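Local coordinates for protein cysteine desulfurase (Elizabethkingia anophelis NUHP1, PDB 5VPR) that probably catalyses the pyridoxal-phosphate-dependent removal of sulfur from L-cysteine, leaving L-alanine and passing the sulfur to a carrier, at residues A[88-93]-A[218-223]; A[103-108]-A[203-208]. One frame throughout, in Å; residues are numbered along the deposited sequence. Where two conformers were deposited one is given.

Contact 1 (A[88-93]-A[218-223]); sequences NAKHDY and DVQTMD
Two helix ends meet here: Asn88, the positive-phi C-prime residue of the Schellman motif that closes helix 67-87, lies against Asp218, the N-cap of the short helix 219-222. Their CA atoms are 5.1 Å apart, and the two side chains run side by side in the same direction. The Asn88 amide stands steeply to the Asp218 carboxylate, the planes 76° apart. Asn88 ND2 gives its main bond to Asp218 OD1 at 3.0 Å. A weak second one goes to the other carboxylate oxygen. OD1 does double duty. Thr221 N reaches it at 3.2 Å, from the carboxylate face opposite to the one Asn88 ND2 approaches, and Gln220 N adds a weak capping bond. Gln220 ties the backbone as well: with CG anti to its own carbonyl carbon (chi1 -79°) and the chain extended beyond, NE2 arrives 2.9 Å from Asn88 O in a nearly straight bond, standing above the carbonyl plane. The Gln220 side chain crosses that of Lys90 at about a right angle, NE2 lying 3.8 Å from Lys90 CB. Beneath this polar layer Val219 CG2 packs 3.8 Å from Ala89 CA, and Tyr244 of strand 241-245 touches both residues. One carboxylate oxygen thus serves helix cap and interhelix link together, and the charge of Asp218 would probably be eased by the Asn88 amide on one face and by first-turn N-H groups, Thr221 N among them, on the other.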
ATOM      1  N   ASN A  88       3.395  -7.043  13.720  1.00 40.55           N
ATOM      2  CA  ASN A  88       3.367  -8.173  14.647  1.00 42.84           C
ATOM      3  C   ASN A  88       3.982  -9.434  14.042  1.00 47.24           C
ATOM      4  O   ASN A  88       3.471 -10.542  14.213  1.00 43.27           O
ATOM      5  CB  ASN A  88       1.951  -8.467  15.164  1.00 47.94           C
ATOM      6  CG  ASN A  88       1.977  -9.269  16.461  1.00 55.69           C
ATOM      7  OD1 ASN A  88       2.911  -9.124  17.250  1.00 57.46           O
ATOM      8  ND2 ASN A  88       0.975 -10.136  16.673  1.00 45.15           N
ATOM      9  N   ALA A  89       5.100  -9.268  13.337  1.00 43.99           N
ATOM     10  CA  ALA A  89       5.918 -10.419  12.978  1.00 45.54           C
ATOM     11  C   ALA A  89       6.537 -11.025  14.236  1.00 50.68           C
ATOM     12  O   ALA A  89       6.935 -10.313  15.164  1.00 45.69           O
ATOM     13  CB  ALA A  89       7.022 -10.020  11.982  1.00 36.45           C
ATOM     14  N   LYS A  90       6.612 -12.358  14.271  1.00 51.74           N
ATOM     15  CA  LYS A  90       7.164 -13.015  15.447  1.00 45.13           C
ATOM     16  C   LYS A  90       8.666 -12.782  15.576  1.00 45.11           C
ATOM     17  O   LYS A  90       9.179 -12.686  16.698  1.00 46.95           O
ATOM     18  CB  LYS A  90       6.852 -14.513  15.410  1.00 45.97           C
ATOM     19  CG  LYS A  90       7.332 -15.276  16.624  1.00 44.88           C
ATOM     20  CD  LYS A  90       6.759 -16.691  16.643  1.00 53.05           C
ATOM     21  CE  LYS A  90       7.249 -17.475  17.846  1.00 62.97           C
ATOM     22  NZ  LYS A  90       6.640 -18.832  17.867  1.00 64.49           N
ATOM     23  N   HIS A  91       9.390 -12.673  14.463  1.00 45.41           N
ATOM     24  CA  HIS A  91      10.837 -12.514  14.537  1.00 50.57           C
ATOM     25  C   HIS A  91      11.285 -11.315  13.722  1.00 47.60           C
ATOM     26  O   HIS A  91      10.734 -11.039  12.653  1.00 46.21           O
ATOM     27  CB  HIS A  91      11.562 -13.754  14.043  1.00 40.84           C
ATOM     28  CG  HIS A  91      11.222 -14.992  14.810  1.00 47.43           C
ATOM     29  ND1 HIS A  91      11.662 -15.215  16.097  1.00 49.30           N
ATOM     30  CD2 HIS A  91      10.470 -16.065  14.475  1.00 48.27           C
ATOM     31  CE1 HIS A  91      11.210 -16.385  16.516  1.00 53.18           C
ATOM     32  NE2 HIS A  91      10.487 -16.922  15.550  1.00 55.14           N
ATOM     33  N   ASP A  92      12.313 -10.620  14.222  1.00 41.31           N
ATOM     34  CA  ASP A  92      12.889  -9.533  13.443  1.00 44.27           C
ATOM     35  C   ASP A  92      13.443 -10.054  12.122  1.00 39.03           C
ATOM     36  O   ASP A  92      13.322  -9.386  11.097  1.00 41.76           O
ATOM     37  CB  ASP A  92      13.968  -8.803  14.248  1.00 46.52           C
ATOM     38  CG  ASP A  92      15.166  -9.687  14.574  1.00 53.09           C
ATOM     39  OD1 ASP A  92      15.008 -10.922  14.670  1.00 52.34           O
ATOM     40  OD2 ASP A  92      16.269  -9.135  14.729  1.00 50.69           O
ATOM     41  N   TYR A  93      13.996 -11.278  12.111  1.00 37.19           N
ATOM     42  CA  TYR A  93      14.592 -11.757  10.871  1.00 42.86           C
ATOM     43  C   TYR A  93      13.572 -12.176   9.824  1.00 47.49           C
ATOM     44  O   TYR A  93      13.979 -12.548   8.715  1.00 42.61           O
ATOM     45  CB  TYR A  93      15.558 -12.915  11.145  1.00 48.30           C
ATOM     46  CG  TYR A  93      15.016 -14.044  12.010  1.00 53.63           C
ATOM     47  CD1 TYR A  93      14.156 -15.008  11.486  1.00 49.78           C
ATOM     48  CD2 TYR A  93      15.398 -14.163  13.343  1.00 52.79           C
ATOM     49  CE1 TYR A  93      13.678 -16.052  12.277  1.00 48.93           C
ATOM     50  CE2 TYR A  93      14.932 -15.199  14.138  1.00 52.69           C
ATOM     51  CZ  TYR A  93      14.077 -16.140  13.600  1.00 51.78           C
ATOM     52  OH  TYR A  93      13.614 -17.160  14.400  1.00 58.13           O
ATOM     53  N   ASP A 218      -1.661  -7.483  11.420  1.00 41.87           N
ATOM     54  CA  ASP A 218      -1.147  -8.515  12.327  1.00 38.99           C
ATOM     55  C   ASP A 218      -0.940  -9.766  11.481  1.00 42.28           C
ATOM     56  O   ASP A 218      -1.883 -10.541  11.265  1.00 43.48           O
ATOM     57  CB  ASP A 218      -2.113  -8.782  13.495  1.00 42.99           C
ATOM     58  CG  ASP A 218      -1.546  -9.753  14.543  1.00 50.41           C
ATOM     59  OD1 ASP A 218      -0.654 -10.575  14.231  1.00 48.83           O
ATOM     60  OD2 ASP A 218      -2.007  -9.693  15.706  1.00 53.87           O
ATOM     61  N   VAL A 219       0.297  -9.964  11.015  1.00 37.43           N
ATOM     62  CA  VAL A 219       0.584 -11.067  10.111  1.00 39.71           C
ATOM     63  C   VAL A 219       0.477 -12.412  10.820  1.00 39.03           C
ATOM     64  O   VAL A 219       0.292 -13.437  10.151  1.00 40.19           O
ATOM     65  CB  VAL A 219       1.980 -10.922   9.465  1.00 37.57           C
ATOM     66  CG1 VAL A 219       2.080  -9.606   8.653  1.00 34.24           C
ATOM     67  CG2 VAL A 219       3.079 -11.019  10.530  1.00 40.77           C
ATOM     68  N   GLN A 220       0.583 -12.439  12.157  1.00 40.37           N
ATOM     69  CA  GLN A 220       0.431 -13.701  12.875  1.00 46.50           C
ATOM     70  C   GLN A 220      -1.018 -14.161  12.866  1.00 51.06           C
ATOM     71  O   GLN A 220      -1.301 -15.327  12.566  1.00 55.31           O
ATOM     72  CB  GLN A 220       0.968 -13.589  14.307  1.00 47.24           C
ATOM     73  CG  GLN A 220       2.506 -13.682  14.354  1.00 44.59           C
ATOM     74  CD  GLN A 220       3.082 -13.757  15.762  1.00 54.21           C
ATOM     75  OE1 GLN A 220       3.079 -14.818  16.391  1.00 61.25           O
ATOM     76  NE2 GLN A 220       3.604 -12.635  16.251  1.00 56.69           N
ATOM     77  N   THR A 221      -1.959 -13.260  13.169  1.00 48.76           N
ATOM     78  CA  THR A 221      -3.358 -13.663  13.072  1.00 53.22           C
ATOM     79  C   THR A 221      -3.805 -13.769  11.616  1.00 52.57           C
ATOM     80  O   THR A 221      -4.649 -14.609  11.288  1.00 45.99           O
ATOM     81  CB  THR A 221      -4.255 -12.699  13.856  1.00 57.53           C
ATOM     82  OG1 THR A 221      -4.030 -11.357  13.414  1.00 51.47           O
ATOM     83  CG2 THR A 221      -3.959 -12.789  15.341  1.00 58.75           C
ATOM     84  N   MET A 222      -3.228 -12.964  10.723  1.00 45.50           N
ATOM     85  CA  MET A 222      -3.583 -13.066   9.309  1.00 41.83           C
ATOM     86  C   MET A 222      -3.147 -14.401   8.710  1.00 38.13           C
ATOM     87  O   MET A 222      -3.771 -14.891   7.764  1.00 42.75           O
ATOM     88  CB  MET A 222      -2.950 -11.908   8.520  1.00 43.72           C
ATOM     89  CG  MET A 222      -3.254 -11.934   7.015  1.00 40.39           C
ATOM     90  SD  MET A 222      -2.403 -10.635   6.072  1.00 41.96           S
ATOM     91  CE  MET A 222      -3.028  -9.184   6.909  1.00 41.36           C
ATOM     92  N   ASP A 223      -2.070 -14.979   9.221  1.00 37.54           N
ATOM     93  CA  ASP A 223      -1.546 -16.246   8.719  1.00 41.71           C
ATOM     94  C   ASP A 223      -1.194 -16.180   7.228  1.00 41.07           C
ATOM     95  O   ASP A 223      -1.292 -17.175   6.503  1.00 43.41           O
ATOM     96  CB  ASP A 223      -2.532 -17.394   9.004  1.00 44.13           C
ATOM     97  CG  ASP A 223      -1.919 -18.742   8.741  1.00 51.70           C
ATOM     98  OD1 ASP A 223      -0.723 -18.903   9.083  1.00 49.20           O
ATOM     99  OD2 ASP A 223      -2.612 -19.611   8.171  1.00 56.13           O
TER

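Contact 2 (A[103-108]-A[203-208]); sequences EGINLV and FIFIDG
Ile105 and Val108 of helix 101-111 pack on Phe205 of strand 203-207, a helix-on-sheet contact in the large domain of a fold-type I pyridoxal-phosphate enzyme, of the class-V aminotransferase family. The local axes run nearly antiparallel, at 167°, and come within 10.4 Å of each other. The packing is apolar and centres on the Phe205 ring, which its first torsion (chi1 -175°, CG anti to the backbone N) sends across to the helix. Val108 meets the ring at its edge, in plane: CG2 lies 3.7 Å from Phe205 CE1. Ile105 comes in obliquely beside it, its side chain crossing that of Phe205 at about a right angle, with CG1 3.6 Å from CZ. Gly104 O also lies at the ring edge, 4.1 Å from Phe205 CE1. Around this packing, Trp136 of helix 134-142 touches both Ile105 and Val108, while Ala228 of the neighbouring strand 226-230 touches Phe205. The polar element belongs to Asp207, at the end of the strand. Its OD1 accepts a hydrogen bond from Ala209 N, which anchors the carboxylate, and OD2 is close to N1 of the pyridoxal phosphate carried by the modified lysine at position 233, consistent with the aspartate that characteristically faces the pyridine nitrogen in fold-type I enzymes. On the helix side, the nearest atom of 103-108 to Asp207 OD2 is Ile105 CD1, a loose 4.3 Å away.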
ATOM      1  N   GLU A 103       9.519  -4.823  -5.850  1.00 45.90           N
ATOM      2  CA  GLU A 103      10.712  -5.626  -5.584  0.50 42.38           C
ATOM      3  C   GLU A 103      10.371  -6.860  -4.756  1.00 43.96           C
ATOM      4  O   GLU A 103      10.844  -7.968  -5.042  1.00 42.77           O
ATOM      5  CB  GLU A 103      11.766  -4.778  -4.873  0.50 40.91           C
ATOM      6  CG  GLU A 103      12.567  -3.836  -5.777  0.50 38.71           C
ATOM      7  CD  GLU A 103      11.848  -2.532  -6.124  0.50 43.26           C
ATOM      8  OE1 GLU A 103      10.684  -2.311  -5.686  0.50 33.24           O
ATOM      9  OE2 GLU A 103      12.473  -1.720  -6.850  0.50 50.16           O
ATOM     10  N   GLY A 104       9.566  -6.682  -3.699  1.00 36.01           N
ATOM     11  CA  GLY A 104       9.171  -7.821  -2.879  1.00 33.76           C
ATOM     12  C   GLY A 104       8.457  -8.884  -3.690  1.00 36.98           C
ATOM     13  O   GLY A 104       8.714 -10.079  -3.530  1.00 45.18           O
ATOM     14  N   ILE A 105       7.583  -8.457  -4.605  1.00 33.62           N
ATOM     15  CA  ILE A 105       6.870  -9.403  -5.459  1.00 36.56           C
ATOM     16  C   ILE A 105       7.857 -10.175  -6.321  1.00 46.66           C
ATOM     17  O   ILE A 105       7.824 -11.411  -6.378  1.00 41.06           O
ATOM     18  CB  ILE A 105       5.826  -8.666  -6.321  1.00 43.15           C
ATOM     19  CG1 ILE A 105       4.694  -8.103  -5.456  1.00 35.94           C
ATOM     20  CG2 ILE A 105       5.267  -9.590  -7.404  1.00 50.44           C
ATOM     21  CD1 ILE A 105       3.696  -7.240  -6.266  1.00 41.02           C
ATOM     22  N   ASN A 106       8.774  -9.452  -6.982  1.00 45.69           N
ATOM     23  CA  ASN A 106       9.739 -10.092  -7.876  1.00 47.32           C
ATOM     24  C   ASN A 106      10.668 -11.019  -7.115  1.00 40.66           C
ATOM     25  O   ASN A 106      11.072 -12.067  -7.633  1.00 48.59           O
ATOM     26  CB  ASN A 106      10.555  -9.033  -8.624  1.00 52.35           C
ATOM     27  CG  ASN A 106       9.874  -8.574  -9.893  1.00 59.26           C
ATOM     28  OD1 ASN A 106       9.899  -9.266 -10.910  1.00 63.33           O
ATOM     29  ND2 ASN A 106       9.254  -7.406  -9.840  1.00 60.07           N
ATOM     30  N   LEU A 107      11.037 -10.634  -5.893  1.00 40.43           N
ATOM     31  CA  LEU A 107      11.861 -11.488  -5.049  1.00 43.35           C
ATOM     32  C   LEU A 107      11.197 -12.846  -4.842  1.00 52.91           C
ATOM     33  O   LEU A 107      11.834 -13.892  -5.004  1.00 53.76           O
ATOM     34  CB  LEU A 107      12.109 -10.787  -3.711  1.00 42.46           C
ATOM     35  CG  LEU A 107      13.073 -11.348  -2.657  1.00 58.99           C
ATOM     36  CD1 LEU A 107      13.297 -10.278  -1.614  1.00 60.54           C
ATOM     37  CD2 LEU A 107      12.586 -12.633  -1.977  1.00 63.17           C
ATOM     38  N   VAL A 108       9.914 -12.852  -4.472  1.00 46.35           N
ATOM     39  CA  VAL A 108       9.238 -14.130  -4.264  1.00 39.25           C
ATOM     40  C   VAL A 108       9.055 -14.852  -5.591  1.00 39.61           C
ATOM     41  O   VAL A 108       9.293 -16.059  -5.688  1.00 47.30           O
ATOM     42  CB  VAL A 108       7.897 -13.928  -3.535  1.00 37.37           C
ATOM     43  CG1 VAL A 108       7.089 -15.244  -3.499  1.00 36.56           C
ATOM     44  CG2 VAL A 108       8.134 -13.397  -2.115  1.00 36.94           C
ATOM     45  N   PHE A 203       1.444 -21.581  -0.993  1.00 45.31           N
ATOM     46  CA  PHE A 203       1.885 -20.389  -0.280  1.00 44.64           C
ATOM     47  C   PHE A 203       0.922 -19.237  -0.542  1.00 43.06           C
ATOM     48  O   PHE A 203       0.344 -19.117  -1.625  1.00 42.34           O
ATOM     49  CB  PHE A 203       3.299 -19.969  -0.718  1.00 52.74           C
ATOM     50  CG  PHE A 203       4.399 -20.935  -0.318  1.00 54.00           C
ATOM     51  CD1 PHE A 203       5.663 -20.830  -0.884  1.00 56.11           C
ATOM     52  CD2 PHE A 203       4.176 -21.932   0.620  1.00 60.48           C
ATOM     53  CE1 PHE A 203       6.687 -21.713  -0.526  1.00 58.91           C
ATOM     54  CE2 PHE A 203       5.193 -22.816   0.981  1.00 61.32           C
ATOM     55  CZ  PHE A 203       6.448 -22.704   0.405  1.00 57.36           C
ATOM     56  N   ILE A 204       0.781 -18.355   0.445  1.00 38.90           N
ATOM     57  CA  ILE A 204      -0.138 -17.227   0.352  1.00 35.10           C
ATOM     58  C   ILE A 204       0.658 -15.924   0.384  1.00 37.95           C
ATOM     59  O   ILE A 204       1.264 -15.580   1.407  1.00 38.46           O
ATOM     60  CB  ILE A 204      -1.180 -17.247   1.467  1.00 35.50           C
ATOM     61  CG1 ILE A 204      -1.993 -18.543   1.396  1.00 40.67           C
ATOM     62  CG2 ILE A 204      -2.074 -16.011   1.361  1.00 35.23           C
ATOM     63  CD1 ILE A 204      -2.965 -18.684   2.513  1.00 42.50           C
ATOM     64  N   PHE A 205       0.617 -15.176  -0.713  1.00 34.07           N
ATOM     65  CA  PHE A 205       1.285 -13.876  -0.807  1.00 35.07           C
ATOM     66  C   PHE A 205       0.228 -12.782  -0.736  1.00 36.69           C
ATOM     67  O   PHE A 205      -0.660 -12.719  -1.592  1.00 36.96           O
ATOM     68  CB  PHE A 205       2.081 -13.777  -2.114  1.00 37.38           C
ATOM     69  CG  PHE A 205       2.909 -12.514  -2.263  1.00 37.48           C
ATOM     70  CD1 PHE A 205       4.292 -12.564  -2.157  1.00 42.00           C
ATOM     71  CD2 PHE A 205       2.319 -11.299  -2.555  1.00 38.65           C
ATOM     72  CE1 PHE A 205       5.071 -11.420  -2.320  1.00 36.46           C
ATOM     73  CE2 PHE A 205       3.101 -10.144  -2.720  1.00 35.96           C
ATOM     74  CZ  PHE A 205       4.480 -10.214  -2.593  1.00 35.34           C
ATOM     75  N   ILE A 206       0.340 -11.905   0.258  1.00 30.94           N
ATOM     76  CA  ILE A 206      -0.557 -10.762   0.399  1.00 30.51           C
ATOM     77  C   ILE A 206       0.212  -9.485   0.051  1.00 33.04           C
ATOM     78  O   ILE A 206       1.214  -9.156   0.694  1.00 36.95           O
ATOM     79  CB  ILE A 206      -1.142 -10.669   1.813  1.00 30.63           C
ATOM     80  CG1 ILE A 206      -1.862 -11.974   2.180  1.00 35.22           C
ATOM     81  CG2 ILE A 206      -2.132  -9.498   1.876  1.00 33.12           C
ATOM     82  CD1 ILE A 206      -3.105 -12.218   1.341  1.00 32.64           C
ATOM     83  N   ASP A 207      -0.263  -8.774  -0.960  1.00 30.52           N
ATOM     84  CA  ASP A 207       0.182  -7.414  -1.277  1.00 31.64           C
ATOM     85  C   ASP A 207      -0.598  -6.435  -0.400  1.00 35.79           C
ATOM     86  O   ASP A 207      -1.790  -6.191  -0.630  1.00 30.50           O
ATOM     87  CB  ASP A 207      -0.036  -7.175  -2.765  1.00 33.88           C
ATOM     88  CG  ASP A 207       0.192  -5.723  -3.205  1.00 49.02           C
ATOM     89  OD1 ASP A 207       0.380  -4.794  -2.375  1.00 39.13           O
ATOM     90  OD2 ASP A 207       0.152  -5.535  -4.440  1.00 45.02           O
ATOM     91  N   GLY A 208       0.063  -5.892   0.622  1.00 34.82           N
ATOM     92  CA  GLY A 208      -0.573  -4.945   1.521  1.00 31.76           C
ATOM     93  C   GLY A 208      -0.189  -3.493   1.279  1.00 30.27           C
ATOM     94  O   GLY A 208      -0.346  -2.648   2.176  1.00 33.30           O
TER

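Overall arrangement
Strand 203-207 of contact 2 is followed in the chain by helix 219-222 of contact 1. Both segments of contact 2 lie between residues 93 and 218, which nests it inside the loop that contact 1 closes. Their centres lie 15 Å apart, and they touch through packing of Met222 SD on Ile206 CG1, 4.2 Å away. Helix 101-111 packs on the Phe205 side of the strand, while helix 219-222 reaches the Ile206 side through Met222. Contact 2 is the deeper, its centre 12 Å from the centre of the chain against 18 Å for contact 1. It also borders the cofactor through Asp207, whereas contact 1 joins two helix ends nearer the periphery.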